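Local coordinates for protein pseudouridine synthase (Pyrococcus abyssi, PDB 2AUS) that probably isomerises selected uridines in RNA, tRNA among them, to pseudouridine, as a synthase of the Cbf5/TruB type, at residues A[180-183]-A[184-188]; A[123-126]-A[127-131]; A[202-206]-A[207-211]. All blocks are in the same frame, centred on the assembly; numbering follows the deposited sequence.

Contact 1: A[180-183]-A[184-188]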
loop_
_atom_site.group_PDB
_atom_site.type_symbol
_atom_site.label_atom_id
_atom_site.label_comp_id
_atom_site.label_asym_id
_atom_site.label_seq_id
_atom_site.Cartn_x
_atom_site.Cartn_y
_atom_site.Cartn_z
ATOM N N ILE A 180 -21.137 -9.694 9.623
ATOM C CA ILE A 180 -21.650 -9.911 8.279
ATOM C C ILE A 180 -21.064 -11.146 7.617
ATOM O O ILE A 180 -21.765 -11.861 6.902
ATOM C CB ILE A 180 -21.389 -8.698 7.376
ATOM C CG1 ILE A 180 -21.867 -7.422 8.077
ATOM C CG2 ILE A 180 -22.109 -8.880 6.040
ATOM C CD1 ILE A 180 -23.312 -7.477 8.549
ATOM N N ARG A 181 -19.779 -11.403 7.852
ATOM C CA ARG A 181 -19.134 -12.568 7.259
ATOM C C ARG A 181 -19.873 -13.836 7.690
ATOM O O ARG A 181 -20.129 -14.726 6.874
ATOM C CB ARG A 181 -17.663 -12.656 7.679
ATOM C CG ARG A 181 -16.904 -13.775 6.961
ATOM C CD ARG A 181 -15.468 -13.935 7.454
ATOM N NE ARG A 181 -14.591 -12.852 7.014
ATOM C CZ ARG A 181 -14.276 -12.603 5.744
ATOM N NH1 ARG A 181 -14.768 -13.359 4.768
ATOM N NH2 ARG A 181 -13.457 -11.601 5.447
ATOM N N SER A 182 -20.216 -13.908 8.973
ATOM C CA SER A 182 -20.934 -15.061 9.517
ATOM C C SER A 182 -22.336 -15.126 8.920
ATOM O O SER A 182 -22.832 -16.203 8.579
ATOM C CB SER A 182 -21.021 -14.959 11.045
ATOM O OG SER A 182 -21.844 -15.982 11.580
ATOM N N LEU A 183 -22.973 -13.964 8.801
ATOM C CA LEU A 183 -24.306 -13.880 8.223
ATOM C C LEU A 183 -24.271 -14.462 6.810
ATOM O O LEU A 183 -25.145 -15.243 6.420
ATOM C CB LEU A 183 -24.769 -12.425 8.152
ATOM C CG LEU A 183 -26.067 -12.197 7.371
ATOM C CD1 LEU A 183 -27.235 -12.781 8.152
ATOM C CD2 LEU A 183 -26.285 -10.715 7.131
ATOM N N ILE A 184 -23.256 -14.082 6.041
ATOM C CA ILE A 184 -23.138 -14.575 4.676
ATOM C C ILE A 184 -22.869 -16.073 4.678
ATOM O O ILE A 184 -23.403 -16.803 3.846
ATOM C CB ILE A 184 -22.024 -13.822 3.897
ATOM C CG1 ILE A 184 -22.507 -12.398 3.577
ATOM C CG2 ILE A 184 -21.658 -14.575 2.613
ATOM C CD1 ILE A 184 -21.567 -11.589 2.707
ATOM N N HIS A 185 -22.050 -16.528 5.619
ATOM C CA HIS A 185 -21.733 -17.947 5.725
ATOM C C HIS A 185 -23.021 -18.745 5.967
ATOM O O HIS A 185 -23.244 -19.780 5.346
ATOM C CB HIS A 185 -20.745 -18.172 6.873
ATOM C CG HIS A 185 -20.352 -19.604 7.068
ATOM N ND1 HIS A 185 -19.592 -20.300 6.153
ATOM C CD2 HIS A 185 -20.606 -20.468 8.081
ATOM C CE1 HIS A 185 -19.394 -21.531 6.592
ATOM N NE2 HIS A 185 -19.998 -21.659 7.760
ATOM N N HIS A 186 -23.874 -18.248 6.860
ATOM C CA HIS A 186 -25.128 -18.928 7.168
ATOM C C HIS A 186 -26.094 -18.916 5.993
ATOM O O HIS A 186 -26.878 -19.849 5.823
ATOM C CB HIS A 186 -25.788 -18.297 8.398
ATOM C CG HIS A 186 -25.063 -18.584 9.676
ATOM N ND1 HIS A 186 -25.631 -18.390 10.917
ATOM C CD2 HIS A 186 -23.818 -19.067 9.903
ATOM C CE1 HIS A 186 -24.767 -18.744 11.853
ATOM N NE2 HIS A 186 -23.659 -19.159 11.265
ATOM N N ILE A 187 -26.045 -17.855 5.193
ATOM C CA ILE A 187 -26.908 -17.747 4.026
ATOM C C ILE A 187 -26.438 -18.778 3.010
ATOM O O ILE A 187 -27.244 -19.377 2.296
ATOM C CB ILE A 187 -26.841 -16.327 3.399
ATOM C CG1 ILE A 187 -27.598 -15.331 4.288
ATOM C CG2 ILE A 187 -27.405 -16.347 1.987
ATOM C CD1 ILE A 187 -27.458 -13.875 3.854
ATOM N N GLY A 188 -25.127 -18.987 2.956
ATOM C CA GLY A 188 -24.572 -19.961 2.036
ATOM C C GLY A 188 -24.975 -21.367 2.444
ATOM O O GLY A 188 -25.211 -22.224 1.590
HETATM O O HOH W 1 -20.901 -19.038 12.547
#
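Ile-180 and Ile-184 open a run of regular alpha-helical hydrogen bonds: Ile-184 N reaches Ile-180 O at 2.8 Å, with an N-H...O angle of 159°. The same four-residue step joins His-185 N to Arg-181 O, His-186 N to Ser-182 O and Ile-187 N to Leu-183 O, the last at 3.0 Å and more bent, at 145°. Every carbonyl oxygen of residues 180-183 therefore holds an amide hydrogen of the next turn.

The apolar contacts follow the same spacing. Ile-180 CG2 meets Ile-184 CG1 at 4.3 Å, a light touch, and Leu-183 CG meets Ile-187 CD1 at 4.1 Å, these two side chains crossing at a slant. In Ile-187, CG1 stands anti to the carbonyl carbon (chi1 -74°), which turns that branch back along the helix and carries CD1 to the leucine. All four residues are buried: Ile-180, Leu-183 and Ile-184 lean on Val-174, Val-172 and Phe-170 of strand 167-174, while Ile-187 rests on Met-114 of strand 108-116.

The polar contact is between Ser-182 and His-186. Ser-182 OG lies over one face of the imidazole, displaced toward its rim and 3.7 Å from His-186 NE2. Water 1 connects the pair around the ring: it is hydrogen-bonded to His-186 NE2 at 3.0 Å and only weakly to Ser-182 OG, at 3.3 Å. Ser-182 O lies off the same face of the ring, 3.3 Å from His-186 CD2.

The chemistry is that of an amphipathic helix. Branched aliphatic groups pack against the sheet, whereas serine and histidine share a water on a partly exposed side, a loose link that probably adds less to holding the turn than the backbone bonds do.

Contact 2: A[123-126]-A[127-131]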
loop_
_atom_site.group_PDB
_atom_site.type_symbol
_atom_site.label_atom_id
_atom_site.label_comp_id
_atom_site.label_asym_id
_atom_site.label_seq_id
_atom_site.Cartn_x
_atom_site.Cartn_y
_atom_site.Cartn_z
ATOM N N ASP A 123 -34.764 -16.757 -7.862
ATOM C CA ASP A 123 -35.965 -16.765 -7.029
ATOM C C ASP A 123 -35.679 -17.359 -5.651
ATOM O O ASP A 123 -36.198 -16.885 -4.638
ATOM C CB ASP A 123 -37.079 -17.567 -7.714
ATOM C CG ASP A 123 -36.646 -18.979 -8.080
ATOM O OD1 ASP A 123 -35.728 -19.123 -8.919
ATOM O OD2 ASP A 123 -37.222 -19.944 -7.527
ATOM N N LYS A 124 -34.852 -18.398 -5.620
ATOM C CA LYS A 124 -34.496 -19.053 -4.369
ATOM C C LYS A 124 -33.636 -18.127 -3.503
ATOM O O LYS A 124 -33.877 -17.985 -2.300
ATOM C CB LYS A 124 -33.744 -20.351 -4.658
ATOM C CG LYS A 124 -33.489 -21.205 -3.428
ATOM C CD LYS A 124 -32.721 -22.465 -3.784
ATOM C CE LYS A 124 -32.352 -23.262 -2.540
ATOM N NZ LYS A 124 -31.462 -24.412 -2.872
ATOM N N ILE A 125 -32.641 -17.493 -4.117
ATOM C CA ILE A 125 -31.765 -16.578 -3.389
ATOM C C ILE A 125 -32.582 -15.498 -2.686
ATOM O O ILE A 125 -32.366 -15.218 -1.506
ATOM C CB ILE A 125 -30.752 -15.877 -4.324
ATOM C CG1 ILE A 125 -29.901 -16.916 -5.059
ATOM C CG2 ILE A 125 -29.849 -14.954 -3.507
ATOM C CD1 ILE A 125 -28.896 -16.317 -6.029
ATOM N N ARG A 126 -33.513 -14.891 -3.415
ATOM C CA ARG A 126 -34.348 -13.836 -2.852
ATOM C C ARG A 126 -35.230 -14.302 -1.701
ATOM O O ARG A 126 -35.443 -13.562 -0.741
ATOM C CB ARG A 126 -35.227 -13.206 -3.933
ATOM C CG ARG A 126 -34.506 -12.181 -4.794
ATOM C CD ARG A 126 -35.484 -11.154 -5.349
ATOM N NE ARG A 126 -34.799 -9.970 -5.857
ATOM C CZ ARG A 126 -34.028 -9.960 -6.940
ATOM N NH1 ARG A 126 -33.847 -11.075 -7.633
ATOM N NH2 ARG A 126 -33.433 -8.836 -7.324
ATOM N N ALA A 127 -35.739 -15.527 -1.796
ATOM C CA ALA A 127 -36.604 -16.064 -0.752
ATOM C C ALA A 127 -35.823 -16.377 0.517
ATOM O O ALA A 127 -36.267 -16.057 1.620
ATOM C CB ALA A 127 -37.311 -17.319 -1.253
ATOM N N VAL A 128 -34.660 -17.000 0.357
ATOM C CA VAL A 128 -33.822 -17.365 1.492
ATOM C C VAL A 128 -33.242 -16.155 2.214
ATOM O O VAL A 128 -33.137 -16.146 3.442
ATOM C CB VAL A 128 -32.663 -18.271 1.054
ATOM C CG1 VAL A 128 -31.718 -18.513 2.217
ATOM C CG2 VAL A 128 -33.216 -19.586 0.540
ATOM N N MET A 129 -32.856 -15.136 1.456
ATOM C CA MET A 129 -32.290 -13.942 2.065
ATOM C C MET A 129 -33.387 -13.080 2.657
ATOM O O MET A 129 -33.120 -12.066 3.302
ATOM C CB MET A 129 -31.483 -13.152 1.038
ATOM C CG MET A 129 -30.157 -13.805 0.701
ATOM S SD MET A 129 -29.199 -12.845 -0.462
ATOM C CE MET A 129 -28.683 -11.461 0.580
ATOM N N LYS A 130 -34.628 -13.492 2.435
ATOM C CA LYS A 130 -35.766 -12.764 2.970
ATOM C C LYS A 130 -36.055 -13.334 4.356
ATOM O O LYS A 130 -36.537 -12.633 5.241
ATOM C CB LYS A 130 -36.985 -12.940 2.059
ATOM C CG LYS A 130 -38.166 -12.050 2.411
ATOM C CD LYS A 130 -37.812 -10.577 2.245
ATOM C CE LYS A 130 -38.986 -9.669 2.593
ATOM N NZ LYS A 130 -38.625 -8.225 2.476
ATOM N N GLU A 131 -35.729 -14.609 4.539
ATOM C CA GLU A 131 -35.958 -15.286 5.808
ATOM C C GLU A 131 -34.865 -15.002 6.838
ATOM O O GLU A 131 -35.025 -15.324 8.014
ATOM C CB GLU A 131 -36.056 -16.799 5.589
ATOM C CG GLU A 131 -34.710 -17.474 5.354
ATOM C CD GLU A 131 -34.824 -18.963 5.086
ATOM O OE1 GLU A 131 -35.501 -19.343 4.105
ATOM O OE2 GLU A 131 -34.236 -19.749 5.859
#
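Helix 122-131, one of the two helices packed together on the antiparallel sheet that includes strands 108-116, 152-164 and 167-174, brings Ile-125 and Met-129 together on its buried side. These two side chains lie alongside each other and point the same way, with Ile-125 CG2 touching Met-129 SD at 3.8 Å. Met-129 CG is anti to the carbonyl carbon (chi1 -74°), and the anti chi2 carries SD to Ile-125 CG2; the bend at chi3 turns only CE aside.

Three backbone bonds, accepted by Asp-123, Lys-124 and Ile-125, give the evidence for regular alpha geometry as far as Met-129. Val-128 N to Lys-124 O, at 2.9 Å, is nearly linear at hydrogen (169°). Met-129 N to Ile-125 O is 3.0 Å, and Ala-127 N to Asp-123 O is longer, at 3.2 Å. Val-128 CG2 rides over the helix backbone, 3.3 Å from Lys-124 O, while Lys-130 CB comes equally near Arg-126 O. Among the charged side chains, Arg-126 runs extended from CG to NE and makes a salt bridge through NH1 with Glu-122, one turn earlier.

Around this turn the partners sort by direction. Ile-125 presses on Leu-116 and Val-168, and Met-129 adds Met-114, Ile-158 and Phe-170, so three strands receive the apolar pair. Arg-126 lies across Ile-160 and Ile-163 of strand 152-164. Toward helix 180-191, Val-128 packs on Ala-190 and Leu-191, and Lys-124 NZ reaches Leu-191 O in a weak hydrogen bond.

Contact 3: A[202-206]-A[207-211]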
loop_
_atom_site.group_PDB
_atom_site.type_symbol
_atom_site.label_atom_id
_atom_site.label_comp_id
_atom_site.label_asym_id
_atom_site.label_seq_id
_atom_site.Cartn_x
_atom_site.Cartn_y
_atom_site.Cartn_z
ATOM N N ARG A 202 -19.097 -0.571 4.999
ATOM C CA ARG A 202 -20.045 -0.078 5.983
ATOM C C ARG A 202 -20.599 1.243 5.461
ATOM O O ARG A 202 -19.847 2.152 5.112
ATOM C CB ARG A 202 -19.367 0.141 7.334
ATOM C CG ARG A 202 -20.323 0.655 8.406
ATOM C CD ARG A 202 -19.566 1.218 9.595
ATOM N NE ARG A 202 -19.171 0.172 10.520
ATOM C CZ ARG A 202 -18.315 0.328 11.517
ATOM N NH1 ARG A 202 -17.731 1.499 11.738
ATOM N NH2 ARG A 202 -18.061 -0.700 12.308
ATOM N N THR A 203 -21.920 1.339 5.402
ATOM C CA THR A 203 -22.566 2.536 4.898
ATOM C C THR A 203 -23.224 3.329 6.003
ATOM O O THR A 203 -23.733 4.417 5.761
ATOM C CB THR A 203 -23.631 2.186 3.848
ATOM O OG1 THR A 203 -24.606 1.309 4.430
ATOM C CG2 THR A 203 -22.983 1.516 2.644
ATOM N N ARG A 204 -23.211 2.787 7.215
ATOM C CA ARG A 204 -23.829 3.475 8.332
ATOM C C ARG A 204 -23.458 2.897 9.688
ATOM O O ARG A 204 -23.372 1.685 9.865
ATOM C CB ARG A 204 -25.350 3.446 8.159
ATOM C CG ARG A 204 -26.143 4.138 9.247
ATOM C CD ARG A 204 -27.577 4.347 8.787
ATOM N NE ARG A 204 -28.398 4.999 9.802
ATOM C CZ ARG A 204 -28.123 6.182 10.347
ATOM N NH1 ARG A 204 -27.038 6.856 9.977
ATOM N NH2 ARG A 204 -28.933 6.695 11.264
ATOM N N SER A 205 -23.216 3.787 10.641
ATOM C CA SER A 205 -22.906 3.391 12.006
ATOM C C SER A 205 -23.571 4.412 12.904
ATOM O O SER A 205 -23.089 5.541 13.047
ATOM C CB SER A 205 -21.407 3.385 12.272
ATOM O OG SER A 205 -21.186 3.068 13.636
ATOM N N GLY A 206 -24.690 4.017 13.499
ATOM C CA GLY A 206 -25.414 4.930 14.360
ATOM C C GLY A 206 -25.795 6.154 13.553
ATOM O O GLY A 206 -26.375 6.030 12.473
ATOM N N PRO A 207 -25.459 7.356 14.030
ATOM C CA PRO A 207 -25.812 8.567 13.283
ATOM C C PRO A 207 -24.885 8.911 12.111
ATOM O O PRO A 207 -25.133 9.875 11.378
ATOM C CB PRO A 207 -25.813 9.641 14.365
ATOM C CG PRO A 207 -24.707 9.178 15.281
ATOM C CD PRO A 207 -24.919 7.681 15.363
ATOM N N PHE A 208 -23.820 8.134 11.928
ATOM C CA PHE A 208 -22.899 8.402 10.828
ATOM C C PHE A 208 -23.255 7.619 9.573
ATOM O O PHE A 208 -23.359 6.394 9.591
ATOM C CB PHE A 208 -21.459 8.099 11.253
ATOM C CG PHE A 208 -21.008 8.909 12.430
ATOM C CD1 PHE A 208 -21.259 8.476 13.728
ATOM C CD2 PHE A 208 -20.384 10.138 12.239
ATOM C CE1 PHE A 208 -20.897 9.261 14.822
ATOM C CE2 PHE A 208 -20.018 10.931 13.322
ATOM C CZ PHE A 208 -20.274 10.493 14.621
ATOM N N LYS A 209 -23.441 8.341 8.476
ATOM C CA LYS A 209 -23.801 7.716 7.218
ATOM C C LYS A 209 -23.145 8.427 6.041
ATOM O O LYS A 209 -22.484 9.459 6.209
ATOM C CB LYS A 209 -25.319 7.735 7.048
ATOM C CG LYS A 209 -25.907 9.128 6.998
ATOM C CD LYS A 209 -27.408 9.107 6.727
ATOM C CE LYS A 209 -28.182 8.469 7.870
ATOM N NZ LYS A 209 -29.664 8.574 7.679
ATOM N N GLU A 210 -23.327 7.862 4.853
ATOM C CA GLU A 210 -22.767 8.430 3.633
ATOM C C GLU A 210 -23.545 9.659 3.199
ATOM O O GLU A 210 -24.481 9.575 2.402
ATOM C CB GLU A 210 -22.785 7.395 2.508
ATOM C CG GLU A 210 -21.790 6.270 2.687
ATOM C CD GLU A 210 -21.736 5.368 1.475
ATOM O OE1 GLU A 210 -22.684 4.583 1.268
ATOM O OE2 GLU A 210 -20.749 5.450 0.722
ATOM N N ASP A 211 -23.154 10.803 3.738
ATOM C CA ASP A 211 -23.789 12.064 3.405
ATOM C C ASP A 211 -22.681 13.092 3.220
ATOM O O ASP A 211 -21.511 12.722 3.101
ATOM C CB ASP A 211 -24.757 12.477 4.512
ATOM C CG ASP A 211 -24.083 12.615 5.866
ATOM O OD1 ASP A 211 -24.819 12.679 6.874
ATOM O OD2 ASP A 211 -22.833 12.665 5.928
HETATM O O HOH W 2 -25.641 5.767 4.467
#
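The Arg-204 guanidinium lies between the turn backbone and Lys-209: Gly-206 C is near the rim of one face, and Lys-209 NZ stands over the centre of the opposite face, 3.8 Å above the plane. Pro-207 O is at the edge, in plane. The exact seat of the group is doubtful, because the model brings it too close to Gly-206 O and Lys-209 CE. Arg-204 CG lies anti to the backbone N (chi1 -180°), and the extended chain carries the guanidinium alongside Lys-209. The two basic chains point the same way, so the nearness of their like charges is probably unfavourable. A second flat group, the Phe-208 ring, turns its edge to Ser-205 O, with CD1 3.5 Å from that oxygen and nearly in the ring plane.

Ser-205 N donates to Phe-208 O at 2.8 Å (166° at hydrogen), in the carbonyl plane, and Phe-208 N returns a bond to Ser-205 O at 2.9 Å, rising well above that carbonyl's plane. Arg-204 CA adds a C-H...O contact with Phe-208 O at 3.2 Å. With only a methyl group at Arg-204, as in alanine, Lys-209 would probably be freer to turn and the packing over the turn backbone at Gly-206 would probably be lost.

Water 2 links Thr-203 O of strand 195-205, to which it donates at 2.7 Å, to Glu-210 N just past strand 208-209, from which it accepts at 3.1 Å. The Glu-210 carboxylate is gripped by Arg-201 and by a basic and an aromatic side chain on the chain of another protein.

This is a tight beta hairpin closed by a type II' turn, Gly-206 taking its second position at phi 59°. Thr-203 and Arg-204, both facing Glu-109, form a classic beta bulge on the other side of strand 195-205.

From the N terminus, contact 2 comes first, on helix 122-131, followed by contact 1 on helix 180-191 and contact 3 at the end of strand 195-205. Each joins consecutive residues: the first two span helical turns, and contact 3 alone closes a hairpin. They stand in series, with none nested or crossed. Contacts 1 and 2 have centres about 13 Å apart and touch, Ile-187 CG2 lying 4.0 Å from Met-129 CG, so the two helices pack together over one antiparallel sheet. Contact 3, its centre about 22 Å from that of contact 1, lies further along that sheet, where Phe-208 packs against strands 47-53 and 88-93 of a second sheet.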